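Ethylbenzene dehydrogenase alpha-subunit (Aromatoleum aromaticum, PDB 2IVF) is the large subunit of a molybdenum enzyme of the molybdopterin oxidoreductase family and carries the molybdenum atom, two pterin dinucleotides and an iron-sulfur cluster. Local coordinates at residues A[406-411]-A[826-831]; A[412-417]-A[426-431]. All coordinates share one frame; numbering follows the deposited sequence.

Contact 1: residues A[406-411]-A[826-831]; sequences REHLKD and ESLPTH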
ATOM      1  N   ARG A 406      -5.563 -39.191  17.149  1.00 25.12           N
ATOM      2  CA  ARG A 406      -4.485 -39.498  18.090  1.00 27.09           C
ATOM      3  C   ARG A 406      -3.409 -40.310  17.391  1.00 26.38           C
ATOM      4  O   ARG A 406      -2.240 -40.018  17.544  1.00 26.99           O
ATOM      5  CB  ARG A 406      -4.966 -40.311  19.297  1.00 26.80           C
ATOM      6  CG  ARG A 406      -5.821 -39.533  20.258  1.00 29.60           C
ATOM      7  CD  ARG A 406      -6.327 -40.448  21.309  1.00 32.43           C
ATOM      8  NE  ARG A 406      -5.389 -40.542  22.415  1.00 37.02           N
ATOM      9  CZ  ARG A 406      -5.327 -41.554  23.273  1.00 39.24           C
ATOM     10  NH1 ARG A 406      -6.109 -42.631  23.163  1.00 40.35           N
ATOM     11  NH2 ARG A 406      -4.448 -41.487  24.255  1.00 40.38           N
ATOM     12  N   GLU A 407      -3.804 -41.330  16.636  1.00 26.67           N
ATOM     13  CA  GLU A 407      -2.842 -42.131  15.867  1.00 26.61           C
ATOM     14  C   GLU A 407      -2.090 -41.245  14.856  1.00 25.51           C
ATOM     15  O   GLU A 407      -0.873 -41.274  14.755  1.00 23.98           O
ATOM     16  CB  GLU A 407      -3.572 -43.300  15.178  1.00 27.14           C
ATOM     17  CG  GLU A 407      -2.763 -44.115  14.166  1.00 28.86           C
ATOM     18  CD  GLU A 407      -3.594 -45.235  13.463  1.00 32.46           C
ATOM     19  OE1 GLU A 407      -3.914 -45.095  12.244  1.00 40.25           O
ATOM     20  OE2 GLU A 407      -3.918 -46.261  14.118  1.00 38.15           O
ATOM     21  N   HIS A 408      -2.849 -40.468  14.098  1.00 24.10           N
ATOM     22  CA  HIS A 408      -2.341 -39.704  12.989  1.00 24.31           C
ATOM     23  C   HIS A 408      -1.323 -38.657  13.490  1.00 24.25           C
ATOM     24  O   HIS A 408      -0.290 -38.433  12.860  1.00 23.46           O
ATOM     25  CB  HIS A 408      -3.544 -39.039  12.332  1.00 24.26           C
ATOM     26  CG  HIS A 408      -3.205 -38.043  11.272  1.00 26.21           C
ATOM     27  ND1 HIS A 408      -2.569 -38.390  10.106  1.00 26.25           N
ATOM     28  CD2 HIS A 408      -3.487 -36.725  11.172  1.00 24.02           C
ATOM     29  CE1 HIS A 408      -2.432 -37.312   9.353  1.00 27.39           C
ATOM     30  NE2 HIS A 408      -2.996 -36.291   9.968  1.00 22.07           N
ATOM     31  N   LEU A 409      -1.623 -38.060  14.642  1.00 23.28           N
ATOM     32  CA  LEU A 409      -0.779 -37.018  15.195  1.00 24.94           C
ATOM     33  C   LEU A 409       0.511 -37.604  15.780  1.00 25.53           C
ATOM     34  O   LEU A 409       1.404 -36.836  16.167  1.00 27.84           O
ATOM     35  CB  LEU A 409      -1.520 -36.216  16.278  1.00 23.95           C
ATOM     36  CG  LEU A 409      -2.592 -35.259  15.741  1.00 24.54           C
ATOM     37  CD1 LEU A 409      -3.385 -34.650  16.883  1.00 24.14           C
ATOM     38  CD2 LEU A 409      -1.987 -34.149  14.841  1.00 23.39           C
ATOM     39  N   LYS A 410       0.649 -38.928  15.818  1.00 26.43           N
ATOM     40  CA  LYS A 410       1.961 -39.508  16.150  1.00 27.07           C
ATOM     41  C   LYS A 410       3.081 -39.098  15.163  1.00 27.49           C
ATOM     42  O   LYS A 410       4.265 -39.157  15.486  1.00 28.08           O
ATOM     43  CB  LYS A 410       1.869 -41.019  16.288  1.00 27.74           C
ATOM     44  CG  LYS A 410       1.056 -41.388  17.527  1.00 28.88           C
ATOM     45  CD  LYS A 410       0.996 -42.868  17.796  1.00 28.27           C
ATOM     46  CE  LYS A 410       0.182 -43.139  19.059  1.00 30.22           C
ATOM     47  NZ  LYS A 410      -0.018 -44.612  19.252  1.00 27.96           N
ATOM     48  N   ASP A 411       2.692 -38.687  13.969  1.00 27.05           N
ATOM     49  CA  ASP A 411       3.615 -38.222  12.953  1.00 26.60           C
ATOM     50  C   ASP A 411       3.866 -36.714  13.093  1.00 25.81           C
ATOM     51  O   ASP A 411       4.655 -36.166  12.334  1.00 25.22           O
ATOM     52  CB  ASP A 411       3.073 -38.607  11.549  1.00 26.90           C
ATOM     53  CG  ASP A 411       3.100 -40.131  11.303  1.00 30.58           C
ATOM     54  OD1 ASP A 411       3.921 -40.841  11.948  1.00 31.37           O
ATOM     55  OD2 ASP A 411       2.283 -40.635  10.497  1.00 34.41           O
ATOM     56  N   GLU A 826      -6.163 -37.392   2.547  1.00 22.98           N
ATOM     57  CA  GLU A 826      -6.606 -36.131   3.164  1.00 22.52           C
ATOM     58  C   GLU A 826      -7.908 -36.232   3.993  1.00 22.80           C
ATOM     59  O   GLU A 826      -8.567 -35.205   4.275  1.00 22.50           O
ATOM     60  CB  GLU A 826      -6.753 -35.046   2.096  1.00 22.30           C
ATOM     61  CG  GLU A 826      -5.489 -34.727   1.424  1.00 23.24           C
ATOM     62  CD  GLU A 826      -5.556 -33.530   0.530  1.00 23.98           C
ATOM     63  OE1 GLU A 826      -6.374 -32.618   0.787  1.00 27.10           O
ATOM     64  OE2 GLU A 826      -4.739 -33.503  -0.421  1.00 23.53           O
ATOM     65  N   SER A 827      -8.282 -37.424   4.419  1.00 22.11           N
ATOM     66  CA  SER A 827      -9.484 -37.562   5.263  1.00 22.91           C
ATOM     67  C   SER A 827      -9.363 -36.804   6.572  1.00 22.74           C
ATOM     68  O   SER A 827     -10.345 -36.231   7.045  1.00 23.82           O
ATOM     69  CB  SER A 827      -9.771 -39.015   5.542  1.00 22.80           C
ATOM     70  OG  SER A 827      -8.632 -39.649   6.117  1.00 24.87           O
ATOM     71  N   LEU A 828      -8.157 -36.766   7.139  1.00 22.34           N
ATOM     72  CA  LEU A 828      -7.860 -35.878   8.257  1.00 23.24           C
ATOM     73  C   LEU A 828      -6.965 -34.736   7.803  1.00 23.84           C
ATOM     74  O   LEU A 828      -6.238 -34.871   6.810  1.00 24.94           O
ATOM     75  CB  LEU A 828      -7.161 -36.642   9.395  1.00 22.92           C
ATOM     76  CG  LEU A 828      -8.001 -37.558  10.296  1.00 22.64           C
ATOM     77  CD1 LEU A 828      -7.090 -38.364  11.229  1.00 22.74           C
ATOM     78  CD2 LEU A 828      -9.065 -36.742  11.115  1.00 21.55           C
ATOM     79  N   PRO A 829      -6.965 -33.629   8.561  1.00 22.89           N
ATOM     80  CA  PRO A 829      -5.979 -32.594   8.235  1.00 23.67           C
ATOM     81  C   PRO A 829      -4.585 -33.229   8.329  1.00 23.37           C
ATOM     82  O   PRO A 829      -4.349 -34.099   9.147  1.00 23.54           O
ATOM     83  CB  PRO A 829      -6.180 -31.529   9.310  1.00 23.74           C
ATOM     84  CG  PRO A 829      -7.519 -31.852   9.937  1.00 24.21           C
ATOM     85  CD  PRO A 829      -7.736 -33.305   9.777  1.00 23.84           C
ATOM     86  N   THR A 830      -3.700 -32.817   7.440  1.00 24.11           N
ATOM     87  CA  THR A 830      -2.444 -33.488   7.256  1.00 23.12           C
ATOM     88  C   THR A 830      -1.542 -32.523   6.527  1.00 23.38           C
ATOM     89  O   THR A 830      -2.028 -31.585   5.884  1.00 21.10           O
ATOM     90  CB  THR A 830      -2.596 -34.763   6.452  1.00 24.59           C
ATOM     91  OG1 THR A 830      -1.392 -35.525   6.602  1.00 24.40           O
ATOM     92  CG2 THR A 830      -2.852 -34.431   4.971  1.00 23.67           C
ATOM     93  N   HIS A 831      -0.238 -32.744   6.660  1.00 22.82           N
ATOM     94  CA  HIS A 831       0.747 -31.921   5.972  1.00 21.98           C
ATOM     95  C   HIS A 831       1.148 -32.584   4.637  1.00 22.77           C
ATOM     96  O   HIS A 831       1.487 -33.794   4.587  1.00 20.16           O
ATOM     97  CB  HIS A 831       2.011 -31.748   6.803  1.00 22.65           C
ATOM     98  CG  HIS A 831       3.114 -31.110   6.025  1.00 23.07           C
ATOM     99  ND1 HIS A 831       2.949 -29.897   5.394  1.00 25.19           N
ATOM    100  CD2 HIS A 831       4.345 -31.547   5.688  1.00 23.27           C
ATOM    101  CE1 HIS A 831       4.052 -29.600   4.726  1.00 26.18           C
ATOM    102  NE2 HIS A 831       4.917 -30.576   4.899  1.00 24.16           N
TER
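Leu828, Pro829 and Thr830 each meet His408 in turn as 826-831 runs past its imidazole. The segment begins with Glu826 and Ser827, whose backbone carbonyls accept bonds from Arg459, which ties the start of this loop to helix 454-467. Leu828 then makes its contact with its side chain. The methyl CD1 of Leu828 lies 3.8 Å from CB of His408 and 3.9 Å from CG, while CB of Leu828 sits over one face of the imidazole; the two side chains slide past each other in opposite directions.

Pro829 contributes its carbonyl rather than its ring. NE2 of His408 donates to O of Pro829 at 2.7 Å, a short but bent bond with an N-H...O angle of 139°. The donor lies in the carbonyl plane, whereas the oxygen is displaced by 24° from the plane of the imidazole. The histidine can span the gap because its CG is anti to the backbone N (chi1 172°), which sends the ring away from helix 401-408 toward the loop.

A helix side chain is here bonded to the main chain of an extended, irregular segment. The bond joins helix 401-408, in the molybdopterin oxidoreductase region, to the loop that follows helix 819-824, a link between parts more than 400 residues apart in sequence.

At Thr830 the hydroxyl OG1 stands at the ring edge, 3.4 Å from CE1 of His408, and the two side chains cross at about a right angle. That same OG1 is hydrogen-bonded to OH of Tyr412, whose ring also meets the imidazole.

Contact 2: residues A[412-417]-A[426-431]; sequences YTPEKA and SLIREL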
ATOM      1  N   TYR A 412       3.222 -36.061  14.073  1.00 24.41           N
ATOM      2  CA  TYR A 412       3.268 -34.620  14.259  1.00 24.40           C
ATOM      3  C   TYR A 412       3.575 -34.290  15.717  1.00 23.68           C
ATOM      4  O   TYR A 412       3.110 -33.307  16.253  1.00 23.85           O
ATOM      5  CB  TYR A 412       1.949 -33.950  13.796  1.00 24.40           C
ATOM      6  CG  TYR A 412       1.702 -34.151  12.335  1.00 25.42           C
ATOM      7  CD1 TYR A 412       2.263 -33.284  11.396  1.00 25.67           C
ATOM      8  CD2 TYR A 412       0.956 -35.239  11.867  1.00 24.28           C
ATOM      9  CE1 TYR A 412       2.106 -33.504  10.036  1.00 26.63           C
ATOM     10  CE2 TYR A 412       0.755 -35.441  10.498  1.00 24.47           C
ATOM     11  CZ  TYR A 412       1.339 -34.564   9.600  1.00 24.18           C
ATOM     12  OH  TYR A 412       1.199 -34.767   8.248  1.00 26.06           O
ATOM     13  N   THR A 413       4.373 -35.121  16.365  1.00 23.33           N
ATOM     14  CA  THR A 413       4.938 -34.720  17.637  1.00 23.77           C
ATOM     15  C   THR A 413       5.744 -33.448  17.329  1.00 24.16           C
ATOM     16  O   THR A 413       6.095 -33.180  16.183  1.00 23.63           O
ATOM     17  CB  THR A 413       5.849 -35.818  18.210  1.00 23.45           C
ATOM     18  OG1 THR A 413       6.962 -36.011  17.311  1.00 23.10           O
ATOM     19  CG2 THR A 413       5.049 -37.147  18.384  1.00 24.49           C
ATOM     20  N   PRO A 414       5.999 -32.628  18.329  1.00 24.17           N
ATOM     21  CA  PRO A 414       6.740 -31.408  18.020  1.00 24.36           C
ATOM     22  C   PRO A 414       8.075 -31.611  17.309  1.00 23.91           C
ATOM     23  O   PRO A 414       8.427 -30.843  16.434  1.00 23.75           O
ATOM     24  CB  PRO A 414       6.943 -30.780  19.397  1.00 25.14           C
ATOM     25  CG  PRO A 414       5.814 -31.270  20.195  1.00 24.92           C
ATOM     26  CD  PRO A 414       5.601 -32.686  19.741  1.00 25.57           C
ATOM     27  N   GLU A 415       8.822 -32.620  17.706  1.00 23.97           N
ATOM     28  CA  GLU A 415      10.049 -32.981  17.037  1.00 24.10           C
ATOM     29  C   GLU A 415       9.775 -33.278  15.572  1.00 24.33           C
ATOM     30  O   GLU A 415      10.451 -32.772  14.692  1.00 23.28           O
ATOM     31  CB  GLU A 415      10.670 -34.210  17.711  1.00 24.04           C
ATOM     32  CG  GLU A 415      11.181 -33.949  19.133  1.00 28.27           C
ATOM     33  CD  GLU A 415      10.085 -33.900  20.216  1.00 32.67           C
ATOM     34  OE1 GLU A 415       8.913 -34.291  19.966  1.00 32.60           O
ATOM     35  OE2 GLU A 415      10.426 -33.464  21.337  1.00 40.15           O
ATOM     36  N   LYS A 416       8.765 -34.097  15.297  1.00 24.38           N
ATOM     37  CA  LYS A 416       8.458 -34.449  13.905  1.00 24.72           C
ATOM     38  C   LYS A 416       7.858 -33.299  13.108  1.00 24.95           C
ATOM     39  O   LYS A 416       8.240 -33.070  11.958  1.00 25.08           O
ATOM     40  CB  LYS A 416       7.533 -35.650  13.895  1.00 25.29           C
ATOM     41  CG  LYS A 416       8.217 -36.848  14.416  1.00 26.74           C
ATOM     42  CD  LYS A 416       7.304 -38.056  14.373  1.00 26.32           C
ATOM     43  CE  LYS A 416       7.889 -39.229  15.133  1.00 29.33           C
ATOM     44  NZ  LYS A 416       6.960 -40.411  15.067  1.00 27.23           N
ATOM     45  N   ALA A 417       6.959 -32.531  13.731  1.00 24.64           N
ATOM     46  CA  ALA A 417       6.320 -31.404  13.077  1.00 25.07           C
ATOM     47  C   ALA A 417       7.408 -30.371  12.760  1.00 25.49           C
ATOM     48  O   ALA A 417       7.430 -29.801  11.677  1.00 24.89           O
ATOM     49  CB  ALA A 417       5.279 -30.800  13.974  1.00 24.45           C
ATOM     50  N   SER A 426      10.655 -25.854  20.584  1.00 23.47           N
ATOM     51  CA  SER A 426      10.350 -25.018  21.743  1.00 23.90           C
ATOM     52  C   SER A 426       9.140 -24.147  21.459  1.00 24.02           C
ATOM     53  O   SER A 426       8.280 -23.942  22.307  1.00 24.51           O
ATOM     54  CB  SER A 426      11.572 -24.172  22.129  1.00 23.93           C
ATOM     55  OG  SER A 426      12.061 -23.366  21.041  1.00 24.12           O
ATOM     56  N   LEU A 427       9.084 -23.635  20.245  1.00 24.70           N
ATOM     57  CA  LEU A 427       8.028 -22.723  19.843  1.00 24.33           C
ATOM     58  C   LEU A 427       6.709 -23.455  19.540  1.00 23.57           C
ATOM     59  O   LEU A 427       5.623 -22.958  19.813  1.00 23.50           O
ATOM     60  CB  LEU A 427       8.531 -21.927  18.626  1.00 24.01           C
ATOM     61  CG  LEU A 427       7.779 -20.702  18.170  1.00 26.39           C
ATOM     62  CD1 LEU A 427       7.338 -19.797  19.391  1.00 26.88           C
ATOM     63  CD2 LEU A 427       8.593 -19.917  17.134  1.00 24.10           C
ATOM     64  N   ILE A 428       6.808 -24.620  18.929  1.00 24.15           N
ATOM     65  CA  ILE A 428       5.652 -25.492  18.752  1.00 24.35           C
ATOM     66  C   ILE A 428       5.026 -25.822  20.128  1.00 25.37           C
ATOM     67  O   ILE A 428       3.803 -25.659  20.340  1.00 23.98           O
ATOM     68  CB  ILE A 428       6.047 -26.771  18.032  1.00 25.34           C
ATOM     69  CG1 ILE A 428       6.484 -26.439  16.585  1.00 22.43           C
ATOM     70  CG2 ILE A 428       4.868 -27.799  18.113  1.00 24.21           C
ATOM     71  CD1 ILE A 428       6.904 -27.701  15.680  1.00 24.47           C
ATOM     72  N   ARG A 429       5.864 -26.229  21.075  1.00 24.74           N
ATOM     73  CA  ARG A 429       5.359 -26.605  22.398  1.00 25.72           C
ATOM     74  C   ARG A 429       4.816 -25.390  23.143  1.00 24.72           C
ATOM     75  O   ARG A 429       3.728 -25.462  23.727  1.00 24.01           O
ATOM     76  CB  ARG A 429       6.421 -27.331  23.213  1.00 25.57           C
ATOM     77  CG  ARG A 429       5.820 -28.249  24.282  1.00 28.90           C
ATOM     78  CD  ARG A 429       6.773 -29.291  24.770  1.00 32.03           C
ATOM     79  NE  ARG A 429       6.823 -30.513  23.979  1.00 37.73           N
ATOM     80  CZ  ARG A 429       7.950 -31.098  23.564  1.00 41.26           C
ATOM     81  NH1 ARG A 429       9.158 -30.567  23.801  1.00 43.33           N
ATOM     82  NH2 ARG A 429       7.867 -32.228  22.878  1.00 43.41           N
ATOM     83  N   GLU A 430       5.544 -24.266  23.106  1.00 23.80           N
ATOM     84  CA  GLU A 430       5.056 -23.042  23.741  1.00 23.91           C
ATOM     85  C   GLU A 430       3.700 -22.572  23.216  1.00 22.54           C
ATOM     86  O   GLU A 430       2.806 -22.240  23.991  1.00 20.82           O
ATOM     87  CB  GLU A 430       6.036 -21.894  23.556  1.00 24.40           C
ATOM     88  CG  GLU A 430       5.604 -20.612  24.268  1.00 25.25           C
ATOM     89  CD  GLU A 430       6.638 -19.497  24.089  1.00 26.58           C
ATOM     90  OE1 GLU A 430       7.842 -19.831  24.073  1.00 27.15           O
ATOM     91  OE2 GLU A 430       6.209 -18.343  23.950  1.00 29.65           O
ATOM     92  N   LEU A 431       3.568 -22.518  21.897  1.00 22.35           N
ATOM     93  CA  LEU A 431       2.337 -22.092  21.292  1.00 23.09           C
ATOM     94  C   LEU A 431       1.199 -23.109  21.418  1.00 23.66           C
ATOM     95  O   LEU A 431       0.025 -22.707  21.504  1.00 24.31           O
ATOM     96  CB  LEU A 431       2.556 -21.655  19.844  1.00 23.56           C
ATOM     97  CG  LEU A 431       3.363 -20.348  19.718  1.00 23.46           C
ATOM     98  CD1 LEU A 431       3.813 -20.017  18.245  1.00 26.58           C
ATOM     99  CD2 LEU A 431       2.603 -19.131  20.350  1.00 23.68           C
TER
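The guanidinium of Arg429 has Pro414 CB over one face and Glu415 OE2 at its edge, close to the plane. The proline ring crosses the arginine side chain at about a right angle, bringing CG of Pro414 to 3.5 Å from NH2 of Arg429. Two consecutive helices, 414-421 and 425-437, joined by a three-residue link, pack against each other here in the molybdopterin oxidoreductase region.

The edge of the guanidinium carries the salt bridge. NH2 of Arg429 donates to OE2 of Glu415 at 3.2 Å, and the N-H...O angle of 165° makes the bond nearly straight. OE2 is approached on its syn side, somewhat above the carboxylate plane, and the two flat groups are turned 43° apart. Although the CB of Glu415 points away from the partner helix, a bend at chi2 (78°) swings the carboxylate back to the arginine, which itself bends at chi3.

Beside this ion pair the interface becomes apolar. CG2 of Ile428 rests against CB of Pro414, while CD1 of Ile428 lies against O of Pro414, 3.6 Å away, and also reaches CB of Ala417, about one turn further on. Pro414 also packs on Gln312 and Val313 of helix 303-316. On another side of helix 425-437, Ser426 and Glu430 bond to the beta-subunit, including a salt bridge from Glu430 to Arg279 of that chain.

Thr413 occupies the N-cap of helix 414-421, where its OG1 accepts a weak capping bond from N of Lys416 at 3.3 Å.

Overall arrangement
Both contacts lie well away from the centre of the chain and on the same side of it, their own centres 15 Å apart. Contact 2 is the more buried and joins neighbours in sequence, combining an apolar interior with an ion pair at its more exposed edge; contact 1 is partly buried and bridges distant parts of the chain, relying on a hydrogen bond from an imidazole to a main-chain carbonyl, beside a leucine methyl. Helices 401-408 and 414-421 follow each other, and Tyr412 connects the two sites, its OH lying 2.9 Å from N of His831. Lys416 NZ reaches back to O of Lys410. Helix 303-316 is shared ground, touched by Leu409 and by Pro414.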